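Local structure of pseudouridine synthase (2AUS) at residues R38-H43 against Y235-I240; L42-G47 against V91-A96; G47-D52 against T213-H218; R202-P207 against V247-K252; Q241-A246 against D294-L299. The protein probably converts uridine to pseudouridine in RNA, as a TruB-family enzyme of the Cbf5 type that carries a C-terminal PUA domain. All blocks are in the same frame, centred on the assembly; numbering follows the deposited sequence.

Contact 1: residues R38-H43 against Y235-I240; sequences RPIELH and YIRKAI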
# COMPACT_ATOMS: atom_id res chain seq x y z
N ARG A 38 25.09 8.05 25.69
CA ARG A 38 24.11 9.06 26.05
C ARG A 38 22.82 8.45 26.56
O ARG A 38 22.36 7.43 26.06
CB ARG A 38 23.84 9.96 24.83
CG ARG A 38 25.06 10.81 24.45
CD ARG A 38 24.72 12.02 23.58
NE ARG A 38 24.62 11.65 22.18
CZ ARG A 38 25.41 12.10 21.21
NH1 ARG A 38 26.38 12.97 21.46
NH2 ARG A 38 25.24 11.66 19.97
N PRO A 39 22.22 9.05 27.61
CA PRO A 39 20.96 8.54 28.16
C PRO A 39 20.01 8.36 26.98
O PRO A 39 19.97 9.20 26.09
CB PRO A 39 20.52 9.66 29.11
CG PRO A 39 21.83 10.23 29.58
CD PRO A 39 22.66 10.27 28.31
N ILE A 40 19.24 7.27 26.99
CA ILE A 40 18.35 6.95 25.87
C ILE A 40 17.58 8.10 25.23
O ILE A 40 17.53 8.20 24.00
CB ILE A 40 17.36 5.81 26.24
CG1 ILE A 40 16.63 5.35 24.97
CG2 ILE A 40 16.37 6.27 27.29
CD1 ILE A 40 17.56 4.91 23.85
N GLU A 41 16.97 8.97 26.03
CA GLU A 41 16.24 10.11 25.47
C GLU A 41 17.17 11.01 24.66
O GLU A 41 16.85 11.39 23.54
CB GLU A 41 15.59 10.94 26.58
CG GLU A 41 14.41 10.31 27.25
CD GLU A 41 13.26 10.07 26.30
OE1 GLU A 41 13.13 10.84 25.32
OE2 GLU A 41 12.47 9.13 26.54
N LEU A 42 18.31 11.35 25.24
CA LEU A 42 19.28 12.20 24.56
C LEU A 42 19.80 11.52 23.30
O LEU A 42 20.00 12.16 22.28
CB LEU A 42 20.47 12.52 25.47
CG LEU A 42 20.32 13.72 26.40
CD1 LEU A 42 21.63 13.94 27.15
CD2 LEU A 42 19.98 14.97 25.57
N HIS A 43 20.01 10.21 23.40
CA HIS A 43 20.49 9.41 22.28
C HIS A 43 19.56 9.57 21.09
O HIS A 43 19.99 9.72 19.95
CB HIS A 43 20.55 7.94 22.71
CG HIS A 43 21.01 7.01 21.63
ND1 HIS A 43 22.31 7.01 21.16
CD2 HIS A 43 20.37 6.03 20.96
CE1 HIS A 43 22.44 6.07 20.24
NE2 HIS A 43 21.28 5.46 20.10
N TYR A 235 17.30 -2.53 22.48
CA TYR A 235 17.05 -2.63 21.05
C TYR A 235 16.83 -1.29 20.35
O TYR A 235 17.40 -1.06 19.30
CB TYR A 235 15.88 -3.60 20.83
CG TYR A 235 16.19 -4.93 21.48
CD1 TYR A 235 17.17 -5.76 20.96
CD2 TYR A 235 15.60 -5.28 22.70
CE1 TYR A 235 17.57 -6.92 21.63
CE2 TYR A 235 15.99 -6.43 23.38
CZ TYR A 235 16.98 -7.24 22.85
OH TYR A 235 17.40 -8.36 23.52
N ILE A 236 16.02 -0.41 20.93
CA ILE A 236 15.80 0.88 20.30
C ILE A 236 17.15 1.60 20.25
O ILE A 236 17.48 2.24 19.25
CB ILE A 236 14.76 1.74 21.07
CG1 ILE A 236 14.34 2.94 20.21
CG2 ILE A 236 15.35 2.24 22.39
CD1 ILE A 236 13.74 2.55 18.86
N ARG A 237 17.94 1.47 21.31
CA ARG A 237 19.25 2.10 21.36
C ARG A 237 20.13 1.64 20.20
O ARG A 237 20.75 2.46 19.52
CB ARG A 237 19.97 1.79 22.67
CG ARG A 237 21.38 2.36 22.73
CD ARG A 237 22.06 2.11 24.06
NE ARG A 237 21.48 2.90 25.15
CZ ARG A 237 21.71 4.20 25.33
NH1 ARG A 237 22.50 4.86 24.50
NH2 ARG A 237 21.16 4.83 26.37
N LYS A 238 20.17 0.33 19.98
CA LYS A 238 20.97 -0.22 18.89
C LYS A 238 20.39 0.12 17.51
O LYS A 238 21.11 0.14 16.52
CB LYS A 238 21.09 -1.74 19.03
CG LYS A 238 21.86 -2.17 20.26
CD LYS A 238 21.93 -3.68 20.36
CE LYS A 238 22.53 -4.10 21.69
NZ LYS A 238 22.44 -5.57 21.86
N ALA A 239 19.10 0.40 17.46
CA ALA A 239 18.43 0.72 16.20
C ALA A 239 18.69 2.17 15.77
O ALA A 239 18.43 2.52 14.61
CB ALA A 239 16.92 0.48 16.34
N ILE A 240 19.18 3.00 16.68
CA ILE A 240 19.47 4.40 16.40
C ILE A 240 20.95 4.69 16.66
O ILE A 240 21.49 4.32 17.70
CB ILE A 240 18.61 5.32 17.29
CG1 ILE A 240 17.12 5.04 17.02
CG2 ILE A 240 18.95 6.79 17.04
CD1 ILE A 240 16.17 5.76 17.95
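R237 reaches out of helix 234-239 to the start of helix 40-45 and takes hold of the backbone there. Its CB lies 4.1 Å from I40 CD1. CG, which stands opposite the backbone N about the first bond (chi1 176°), passes beside the H43 ring. The chain bends at chi3 (-70°), then CD and NE carry the guanidinium end-on to one carbonyl: NH1 and NH2 both donate to R38 O, at 3.0 and 2.9 Å, with that oxygen in the guanidinium plane. NH1 also sits over one face of the H43 imidazole, offset toward its rim, the two planes being 41° apart. I40 CD1 lies over a face of the guanidinium and touches I236 CG2 at 3.8 Å. NH2 has a second partner in E233, whose carboxylate makes a salt bridge with it.

P39 is the N-cap residue of helix 40-45, so R237 grips the chain just ahead of the first turn, while H43 answers from within the helix toward the C-terminal end of helix 234-239. There H43 NE2 donates to two carbonyls, I240 O at 2.7 Å and R237 O at 3.1 Å. The first is met from above the carbonyl plane, the second on a lone pair, and both bonds are bent. A leucine in place of H43 would probably leave I240 O without this donor and reduce R237 O to its bond from I240 N. R38 turns its own side chain the other way, to a salt bridge with E244, and W227 of helix 217-228 packs on I40.

Contact 2: residues L42-G47 against V91-A96; sequences LHIQYG and VALERA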
# COMPACT_ATOMS: atom_id res chain seq x y z
N LEU A 42 18.31 11.35 25.24
CA LEU A 42 19.28 12.20 24.56
C LEU A 42 19.80 11.52 23.30
O LEU A 42 20.00 12.16 22.28
CB LEU A 42 20.47 12.52 25.47
CG LEU A 42 20.32 13.72 26.40
CD1 LEU A 42 21.63 13.94 27.15
CD2 LEU A 42 19.98 14.97 25.57
N HIS A 43 20.01 10.21 23.40
CA HIS A 43 20.49 9.41 22.28
C HIS A 43 19.56 9.57 21.09
O HIS A 43 19.99 9.72 19.95
CB HIS A 43 20.55 7.94 22.71
CG HIS A 43 21.01 7.01 21.63
ND1 HIS A 43 22.31 7.01 21.16
CD2 HIS A 43 20.37 6.03 20.96
CE1 HIS A 43 22.44 6.07 20.24
NE2 HIS A 43 21.28 5.46 20.10
N ILE A 44 18.26 9.54 21.37
CA ILE A 44 17.26 9.69 20.32
C ILE A 44 17.21 11.14 19.82
O ILE A 44 17.09 11.38 18.63
CB ILE A 44 15.87 9.24 20.83
CG1 ILE A 44 15.89 7.72 21.05
CG2 ILE A 44 14.78 9.64 19.84
CD1 ILE A 44 14.56 7.15 21.52
N GLN A 45 17.33 12.08 20.75
CA GLN A 45 17.32 13.50 20.41
C GLN A 45 18.45 13.85 19.46
O GLN A 45 18.33 14.78 18.66
CB GLN A 45 17.47 14.35 21.68
CG GLN A 45 16.21 14.52 22.50
CD GLN A 45 15.30 15.59 21.93
OE1 GLN A 45 15.70 16.75 21.78
NE2 GLN A 45 14.06 15.21 21.60
N TYR A 46 19.55 13.11 19.56
CA TYR A 46 20.72 13.35 18.73
C TYR A 46 21.09 12.09 17.96
O TYR A 46 22.27 11.80 17.78
CB TYR A 46 21.90 13.80 19.60
CG TYR A 46 21.64 15.11 20.30
CD1 TYR A 46 21.91 16.32 19.66
CD2 TYR A 46 21.02 15.15 21.54
CE1 TYR A 46 21.56 17.53 20.25
CE2 TYR A 46 20.67 16.35 22.14
CZ TYR A 46 20.94 17.54 21.48
OH TYR A 46 20.54 18.73 22.03
N GLY A 47 20.09 11.36 17.50
CA GLY A 47 20.36 10.13 16.78
C GLY A 47 20.02 10.16 15.30
O GLY A 47 19.30 11.05 14.83
N VAL A 91 18.04 8.67 8.29
CA VAL A 91 17.03 9.59 8.79
C VAL A 91 17.51 10.16 10.12
O VAL A 91 17.62 9.44 11.11
CB VAL A 91 15.67 8.87 9.00
CG1 VAL A 91 14.61 9.87 9.45
CG2 VAL A 91 15.22 8.21 7.70
N ALA A 92 17.83 11.45 10.12
CA ALA A 92 18.30 12.12 11.33
C ALA A 92 17.09 12.52 12.16
O ALA A 92 16.06 12.93 11.61
CB ALA A 92 19.14 13.36 10.96
N LEU A 93 17.20 12.40 13.48
CA LEU A 93 16.09 12.69 14.37
C LEU A 93 16.21 13.94 15.24
O LEU A 93 17.30 14.32 15.68
CB LEU A 93 15.86 11.50 15.31
CG LEU A 93 15.97 10.10 14.71
CD1 LEU A 93 15.88 9.07 15.83
CD2 LEU A 93 14.87 9.87 13.67
N GLU A 94 15.06 14.55 15.50
CA GLU A 94 14.96 15.72 16.36
C GLU A 94 16.08 16.74 16.21
O GLU A 94 16.24 17.35 15.15
CB GLU A 94 14.88 15.25 17.82
CG GLU A 94 13.79 14.20 18.07
CD GLU A 94 12.40 14.82 18.26
OE1 GLU A 94 12.04 15.75 17.51
OE2 GLU A 94 11.66 14.36 19.16
N ARG A 95 16.86 16.92 17.27
CA ARG A 95 17.96 17.88 17.30
C ARG A 95 19.08 17.61 16.28
O ARG A 95 19.83 18.52 15.94
CB ARG A 95 18.55 17.92 18.70
CG ARG A 95 17.61 18.48 19.75
CD ARG A 95 17.74 19.98 19.85
NE ARG A 95 19.14 20.36 20.07
CZ ARG A 95 19.57 21.61 20.18
NH1 ARG A 95 18.71 22.62 20.09
NH2 ARG A 95 20.86 21.85 20.36
N ALA A 96 19.18 16.38 15.81
CA ALA A 96 20.21 16.01 14.85
C ALA A 96 19.71 16.10 13.40
O ALA A 96 20.48 15.91 12.46
CB ALA A 96 20.69 14.60 15.12
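Y46 and R95 run side by side, pointing the same way, where helix 40-45 gives way to strand 47-53 of the mixed sheet and its antiparallel neighbour, strand 88-93, turns into a short 3-10 segment.

The backbone bonds come first. L93 N donates to G47 O at 2.8 Å, nearly along the C=O axis, and extends the pairing of the two strands to the very start of strand 47-53. Two residues back, Q45 O takes a weak bond from A96 N at 3.4 Å.

Packing contacts fill in around this pairing. I44 CG2 meets L93 CD1 at 4.2 Å, L93 CB lies against I44 O and G47 O, and A96 CB packs on the Y46 backbone. The ring of Y46 receives R95 CB over one face in a CH-pi contact, 3.9 Å from the centroid and 29° off the normal. W329 also meets this ring, with the planes well inclined. An alanine in place of Y46 would probably open a gap beside R95 CB and W329, and would leave R95 NE without its weak bond to the phenol oxygen.

Among the polar side chains, Q45 bends at chi2 (-80°), which brings its amide toward the other segment: OE1 lies by R95 CG and NE2 3.5 Å from E94 OE2. E94 OE1 accepts from the backbone N of K74 and of E73. R95 bends twice, at chi2 and chi3; its NH2 finds F324 O, while NE makes a weak bond to Y46 OH at 2.9 Å, with an N-H...O angle of 125°.

Contact 3: residues G47-D52 against T213-H218; sequences GVINLD and TLVTLH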
# COMPACT_ATOMS: atom_id res chain seq x y z
N GLY A 47 20.09 11.36 17.50
CA GLY A 47 20.36 10.13 16.78
C GLY A 47 20.02 10.16 15.30
O GLY A 47 19.30 11.05 14.83
N VAL A 48 20.56 9.19 14.57
CA VAL A 48 20.32 9.04 13.14
C VAL A 48 20.00 7.57 12.91
O VAL A 48 20.67 6.70 13.46
CB VAL A 48 21.57 9.40 12.29
CG1 VAL A 48 21.79 10.90 12.29
CG2 VAL A 48 22.80 8.69 12.87
N ILE A 49 18.97 7.30 12.12
CA ILE A 49 18.57 5.93 11.84
C ILE A 49 19.08 5.48 10.48
O ILE A 49 18.94 6.20 9.50
CB ILE A 49 17.03 5.78 11.84
CG1 ILE A 49 16.46 6.22 13.18
CG2 ILE A 49 16.64 4.33 11.54
CD1 ILE A 49 14.94 6.14 13.25
N ASN A 50 19.68 4.30 10.43
CA ASN A 50 20.14 3.75 9.16
C ASN A 50 18.97 2.88 8.72
O ASN A 50 18.93 1.67 8.95
CB ASN A 50 21.41 2.93 9.35
CG ASN A 50 21.93 2.35 8.05
OD1 ASN A 50 21.63 2.85 6.97
ND2 ASN A 50 22.73 1.30 8.16
N LEU A 51 17.99 3.52 8.09
CA LEU A 51 16.78 2.83 7.67
C LEU A 51 16.82 2.19 6.29
O LEU A 51 17.39 2.75 5.35
CB LEU A 51 15.60 3.80 7.73
CG LEU A 51 14.24 3.12 7.60
CD1 LEU A 51 13.76 2.68 8.99
CD2 LEU A 51 13.25 4.08 6.97
N ASP A 52 16.20 1.02 6.18
CA ASP A 52 16.11 0.32 4.90
C ASP A 52 14.74 0.74 4.39
O ASP A 52 13.72 0.20 4.81
CB ASP A 52 16.12 -1.21 5.08
CG ASP A 52 16.20 -1.97 3.75
OD1 ASP A 52 15.89 -1.38 2.69
OD2 ASP A 52 16.58 -3.16 3.77
N THR A 213 23.49 -2.22 11.62
CA THR A 213 22.71 -1.02 11.96
C THR A 213 21.54 -0.73 11.04
O THR A 213 20.73 0.16 11.33
CB THR A 213 23.60 0.24 12.01
OG1 THR A 213 24.01 0.60 10.69
CG2 THR A 213 24.83 -0.01 12.88
N LEU A 214 21.44 -1.46 9.93
CA LEU A 214 20.33 -1.23 9.00
C LEU A 214 19.07 -1.80 9.62
O LEU A 214 19.00 -2.99 9.92
CB LEU A 214 20.59 -1.93 7.67
CG LEU A 214 19.51 -1.70 6.60
CD1 LEU A 214 19.55 -0.25 6.14
CD2 LEU A 214 19.73 -2.64 5.42
N VAL A 215 18.06 -0.95 9.82
CA VAL A 215 16.81 -1.39 10.42
C VAL A 215 15.60 -1.04 9.56
O VAL A 215 15.66 -0.15 8.71
CB VAL A 215 16.62 -0.79 11.83
CG1 VAL A 215 17.73 -1.30 12.76
CG2 VAL A 215 16.65 0.74 11.77
N THR A 216 14.49 -1.74 9.80
CA THR A 216 13.26 -1.51 9.06
C THR A 216 12.24 -0.81 9.94
O THR A 216 12.39 -0.75 11.16
CB THR A 216 12.61 -2.83 8.57
OG1 THR A 216 12.21 -3.59 9.71
CG2 THR A 216 13.59 -3.64 7.73
N LEU A 217 11.19 -0.29 9.31
CA LEU A 217 10.12 0.40 10.02
C LEU A 217 9.47 -0.52 11.06
O LEU A 217 9.09 -0.07 12.14
CB LEU A 217 9.09 0.89 9.01
CG LEU A 217 9.63 1.99 8.09
CD1 LEU A 217 8.75 2.14 6.85
CD2 LEU A 217 9.71 3.29 8.87
N HIS A 218 9.34 -1.79 10.72
CA HIS A 218 8.75 -2.75 11.65
C HIS A 218 9.68 -2.96 12.82
O HIS A 218 9.23 -3.11 13.95
CB HIS A 218 8.46 -4.07 10.94
CG HIS A 218 7.22 -4.04 10.11
ND1 HIS A 218 6.92 -5.01 9.17
CD2 HIS A 218 6.18 -3.17 10.08
CE1 HIS A 218 5.76 -4.74 8.61
NE2 HIS A 218 5.29 -3.62 9.14
O HOH W 1 20.17 2.46 12.51
O HOH W 2 11.48 -0.37 6.41
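I49 CG2 and V215 CG2 meet at 3.6 Å, their side chains crossing at about a right angle, where the short strand 214-215 runs parallel to strand 47-53 in the mixed sheet. L51 projects from the same face as V215, and its CD2 reaches L217 CD2 at 4.1 Å; V62 and I66 also pack on L51. L214 has CG opposite its backbone N (chi1 -177°), which lays CD1 against N50 O and D52 N, and CD2 near D52 OD2.

Outside this packing, V215 N donates to N50 O at 2.9 Å and V215 O accepts from D52 N at 2.8 Å, so V215 is held through both its N-H and its C=O. A water between D52 O and L217 N carries the link on to the first turn of helix 217-228.

At the polar edge, D52 turns its carboxylate to a salt bridge with R201. A second water accepts from N50 N and donates to T213 O. T213 OG1 is hydrogen-bonded to D211 as well as to N50. N50 ND2, which also donates to K209 O, makes a fairly straight bond to T213 OG1 (2.9 Å, 158°), the hydroxyl oxygen lying close to the amide plane.

Contact 4: residues R202-P207 against V247-K252; sequences RTRSGP and VEHLPK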
# COMPACT_ATOMS: atom_id res chain seq x y z
N ARG A 202 19.49 1.20 -2.96
CA ARG A 202 20.69 1.86 -2.47
C ARG A 202 21.28 0.97 -1.37
O ARG A 202 20.59 0.59 -0.43
CB ARG A 202 20.37 3.24 -1.90
CG ARG A 202 21.60 3.97 -1.38
CD ARG A 202 21.21 5.14 -0.49
NE ARG A 202 20.90 6.32 -1.28
CZ ARG A 202 20.31 7.41 -0.80
NH1 ARG A 202 19.95 7.49 0.47
NH2 ARG A 202 20.11 8.43 -1.62
N THR A 203 22.56 0.64 -1.52
CA THR A 203 23.22 -0.22 -0.56
C THR A 203 24.21 0.55 0.29
O THR A 203 24.79 -0.01 1.22
CB THR A 203 23.97 -1.36 -1.26
OG1 THR A 203 24.93 -0.81 -2.18
CG2 THR A 203 22.99 -2.25 -2.02
N ARG A 204 24.40 1.82 -0.02
CA ARG A 204 25.33 2.63 0.74
C ARG A 204 25.20 4.12 0.48
O ARG A 204 25.00 4.56 -0.65
CB ARG A 204 26.76 2.18 0.42
CG ARG A 204 27.86 2.92 1.15
CD ARG A 204 29.17 2.16 1.02
NE ARG A 204 30.28 2.83 1.69
CZ ARG A 204 30.29 3.16 2.98
NH1 ARG A 204 29.24 2.88 3.75
NH2 ARG A 204 31.34 3.78 3.50
N SER A 205 25.30 4.90 1.55
CA SER A 205 25.26 6.35 1.46
C SER A 205 26.23 6.87 2.50
O SER A 205 25.95 6.86 3.70
CB SER A 205 23.87 6.90 1.76
OG SER A 205 23.92 8.31 1.73
N GLY A 206 27.40 7.30 2.03
CA GLY A 206 28.41 7.80 2.94
C GLY A 206 28.75 6.69 3.92
O GLY A 206 29.06 5.57 3.51
N PRO A 207 28.69 6.97 5.22
CA PRO A 207 29.02 5.93 6.21
C PRO A 207 27.91 4.91 6.49
O PRO A 207 28.11 3.96 7.26
CB PRO A 207 29.41 6.74 7.44
CG PRO A 207 28.49 7.93 7.34
CD PRO A 207 28.51 8.28 5.87
N VAL A 247 28.90 12.11 10.29
CA VAL A 247 30.05 12.92 9.88
C VAL A 247 31.36 12.14 9.86
O VAL A 247 32.44 12.72 9.76
CB VAL A 247 30.24 14.17 10.79
CG1 VAL A 247 28.96 15.00 10.80
CG2 VAL A 247 30.63 13.74 12.20
N GLU A 248 31.25 10.82 9.95
CA GLU A 248 32.43 9.96 9.94
C GLU A 248 33.33 10.14 8.72
O GLU A 248 34.54 9.96 8.81
CB GLU A 248 32.02 8.50 10.06
CG GLU A 248 32.08 7.99 11.49
CD GLU A 248 31.41 6.64 11.67
OE1 GLU A 248 31.56 5.78 10.78
OE2 GLU A 248 30.74 6.46 12.71
N HIS A 249 32.75 10.49 7.58
CA HIS A 249 33.55 10.68 6.38
C HIS A 249 33.98 12.13 6.17
O HIS A 249 34.58 12.46 5.15
CB HIS A 249 32.79 10.18 5.14
CG HIS A 249 32.68 8.68 5.07
ND1 HIS A 249 31.94 8.04 4.10
CD2 HIS A 249 33.24 7.71 5.83
CE1 HIS A 249 32.05 6.73 4.27
NE2 HIS A 249 32.83 6.50 5.30
N LEU A 250 33.68 13.00 7.13
CA LEU A 250 34.06 14.40 6.99
C LEU A 250 35.34 14.75 7.73
O LEU A 250 35.70 14.11 8.71
CB LEU A 250 32.97 15.32 7.54
CG LEU A 250 31.58 15.37 6.91
CD1 LEU A 250 30.80 16.48 7.58
CD2 LEU A 250 31.69 15.60 5.42
N PRO A 251 36.06 15.77 7.23
CA PRO A 251 37.31 16.22 7.86
C PRO A 251 36.86 16.81 9.21
O PRO A 251 35.83 17.49 9.28
CB PRO A 251 37.79 17.32 6.91
CG PRO A 251 37.16 16.97 5.60
CD PRO A 251 35.79 16.54 6.01
N LYS A 252 37.61 16.56 10.27
CA LYS A 252 37.20 17.08 11.56
C LYS A 252 38.19 18.01 12.23
O LYS A 252 39.38 17.98 11.94
CB LYS A 252 36.92 15.91 12.51
CG LYS A 252 35.82 15.01 12.02
CD LYS A 252 35.72 13.75 12.85
CE LYS A 252 34.66 12.82 12.28
NZ LYS A 252 34.55 11.56 13.07
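The imidazole of H249 lies flat against P207, and R204 comes to its edge. P207 CB sits over the centre of the ring in a CH-pi contact, 4.1 Å from the centroid and only 12° off the normal; the two side chains slide past each other in opposite directions. P207 CD comes within 3.9 Å of H249 ND1, so the pyrrolidine lies along the ring instead of touching it at one point. R204 approaches from the opposite direction to H249, its chain extended from CG to NE, and brings NH2 to the rim of the imidazole near H249 CE1. The exact position of this guanidinium is doubtful, because it crowds G206 O in the model. H249 CE1 also faces G206 O at 3.3 Å. E248 adds a looser contact, its CB lying 4.1 Å from P207 CB.

H249 belongs to a type I turn, V247 to L250, closed by L250 N to V247 O at 2.9 Å. With CG opposite the carbonyl carbon (chi1 -72°), its ring leaves the turn toward G206 and P207. This turn is in the connection that leads into strand 252-255 of the PUA domain, and its partner is the end of strand 195-205 in the antiparallel sheet of the catalytic part. R16 donates to H249 O, and V247 and L250 pack on L299.

No hydrogen bond joins the two segments. The contact therefore rests on the CH-pi packing of proline on imidazole and on the fit of their shapes.

Contact 5: residues Q241-A246 against D294-L299; sequences QPMEKA and DELVAL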
# COMPACT_ATOMS: atom_id res chain seq x y z
N GLN A 241 21.62 5.33 15.70
CA GLN A 241 23.04 5.62 15.88
C GLN A 241 23.25 7.04 16.35
O GLN A 241 22.41 7.91 16.13
CB GLN A 241 23.79 5.42 14.56
CG GLN A 241 23.47 4.13 13.83
CD GLN A 241 23.39 2.95 14.78
OE1 GLN A 241 24.31 2.71 15.55
NE2 GLN A 241 22.28 2.23 14.74
N PRO A 242 24.38 7.30 17.03
CA PRO A 242 24.63 8.67 17.49
C PRO A 242 24.77 9.51 16.22
O PRO A 242 25.25 9.01 15.19
CB PRO A 242 25.95 8.56 18.25
CG PRO A 242 25.97 7.12 18.71
CD PRO A 242 25.44 6.39 17.49
N MET A 243 24.35 10.77 16.26
CA MET A 243 24.45 11.62 15.08
C MET A 243 25.86 11.69 14.51
O MET A 243 26.05 11.96 13.32
CB MET A 243 23.96 13.03 15.41
CG MET A 243 24.86 13.76 16.38
SD MET A 243 24.31 15.44 16.75
CE MET A 243 25.15 15.72 18.33
N GLU A 244 26.86 11.47 15.36
CA GLU A 244 28.27 11.51 14.95
C GLU A 244 28.57 10.54 13.80
O GLU A 244 29.52 10.75 13.03
CB GLU A 244 29.19 11.18 16.13
CG GLU A 244 29.29 12.25 17.23
CD GLU A 244 28.00 12.48 18.01
OE1 GLU A 244 27.11 11.60 18.02
OE2 GLU A 244 27.88 13.56 18.64
N LYS A 245 27.77 9.49 13.68
CA LYS A 245 27.95 8.52 12.61
C LYS A 245 27.85 9.21 11.25
O LYS A 245 28.56 8.84 10.30
CB LYS A 245 26.88 7.42 12.72
CG LYS A 245 26.89 6.38 11.59
CD LYS A 245 28.12 5.47 11.62
CE LYS A 245 28.03 4.36 10.56
NZ LYS A 245 26.75 3.56 10.72
N ALA A 246 26.99 10.22 11.15
CA ALA A 246 26.79 10.94 9.89
C ALA A 246 27.96 11.79 9.41
O ALA A 246 28.02 12.15 8.24
CB ALA A 246 25.55 11.81 9.98
N ASP A 294 34.80 13.45 21.11
CA ASP A 294 34.30 13.07 19.79
C ASP A 294 32.79 13.28 19.59
O ASP A 294 32.15 12.55 18.84
CB ASP A 294 34.69 11.62 19.48
CG ASP A 294 36.21 11.44 19.41
OD1 ASP A 294 36.90 12.35 18.87
OD2 ASP A 294 36.73 10.41 19.89
N GLU A 295 32.24 14.29 20.26
CA GLU A 295 30.82 14.62 20.09
C GLU A 295 30.80 15.65 18.98
O GLU A 295 31.71 16.46 18.88
CB GLU A 295 30.24 15.28 21.34
CG GLU A 295 30.30 14.46 22.61
CD GLU A 295 30.29 15.34 23.85
OE1 GLU A 295 31.37 15.89 24.19
OE2 GLU A 295 29.22 15.49 24.47
N LEU A 296 29.76 15.64 18.15
CA LEU A 296 29.66 16.61 17.08
C LEU A 296 29.16 17.93 17.65
O LEU A 296 28.09 18.00 18.26
CB LEU A 296 28.68 16.12 16.01
CG LEU A 296 28.32 17.12 14.91
CD1 LEU A 296 29.55 17.46 14.08
CD2 LEU A 296 27.22 16.52 14.02
N VAL A 297 29.94 18.99 17.47
CA VAL A 297 29.52 20.29 17.98
C VAL A 297 28.74 21.05 16.91
O VAL A 297 27.65 21.56 17.15
CB VAL A 297 30.73 21.16 18.37
CG1 VAL A 297 30.24 22.51 18.90
CG2 VAL A 297 31.59 20.43 19.41
N ALA A 298 29.33 21.12 15.71
CA ALA A 298 28.72 21.87 14.63
C ALA A 298 29.34 21.54 13.28
O ALA A 298 30.43 21.00 13.20
CB ALA A 298 28.88 23.35 14.90
N LEU A 299 28.61 21.88 12.21
CA LEU A 299 29.09 21.68 10.86
C LEU A 299 29.44 23.07 10.38
O LEU A 299 28.78 24.05 10.76
CB LEU A 299 27.99 21.08 9.97
CG LEU A 299 27.70 19.59 10.17
CD1 LEU A 299 26.60 19.13 9.21
CD2 LEU A 299 28.98 18.79 9.92
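The backbones come closest at E244 and L296, CA to CA 5.7 Å, where residues 243-246, helical in phi and psi but without the regular bonds, come up against the start of strand 296-302. E244 makes the polar link. Its chain bends at chi2 (67°), folding the carboxylate back toward the strand, and OE2 accepts from L296 N at 2.8 Å in an almost straight bond (172°). The oxygen uses its anti lone pair, the one facing away from OE1. On the way there, E244 CG passes 3.3 Å from D294 O, and OE2 also lies 3.4 Å from E295 CA. The same carboxylate forms a salt bridge with R38, of the segment leading into helix 40-45, through OE1 to NH2, while OE2 also takes the backbone N-H of the strand. The nearby R38 would probably favour the charged form of E244.

Strand 296-302 belongs to the mixed sheet of the PUA domain, and the pairing of E244 with L296 thus joins that domain to the segment that follows strand 241-242 of the catalytic part.

Beside the bond, M243 supplies the apolar half of the contact. Extended beyond CG, it crosses L296 obliquely, with SD 4.1 Å from L296 CD2 and CE 3.7 Å from L296 O. L296 CB lies against E244 OE2 and CG, while A288 and M290 of strand 286-291 pack on its side chain. E295 leads its own carboxylate away from E244, to Y330 OH, T291 OG1 and F33 N.

Contacts 1, 2 and 3 lie close together, centres 9 to 13 Å apart, around helix 40-45 and strand 47-53, which follow each other in the chain. Contacts 1 and 2 share L42 and H43; contacts 2 and 3 share G47. Strand 47-53 pairs with strands 88-93, 214-215 and 241-242, so one early segment gathers partners from far along the sequence. Contact 5 follows contact 1 in the chain and touches it through the salt bridge of R38 with E244. Contact 4, 12 Å from contact 5 between centres, touches it through V247 and L250 on L299. Contact 5 joins the PUA sheet to the catalytic part and contact 4 the connection leading into it, together probably helping to orient both.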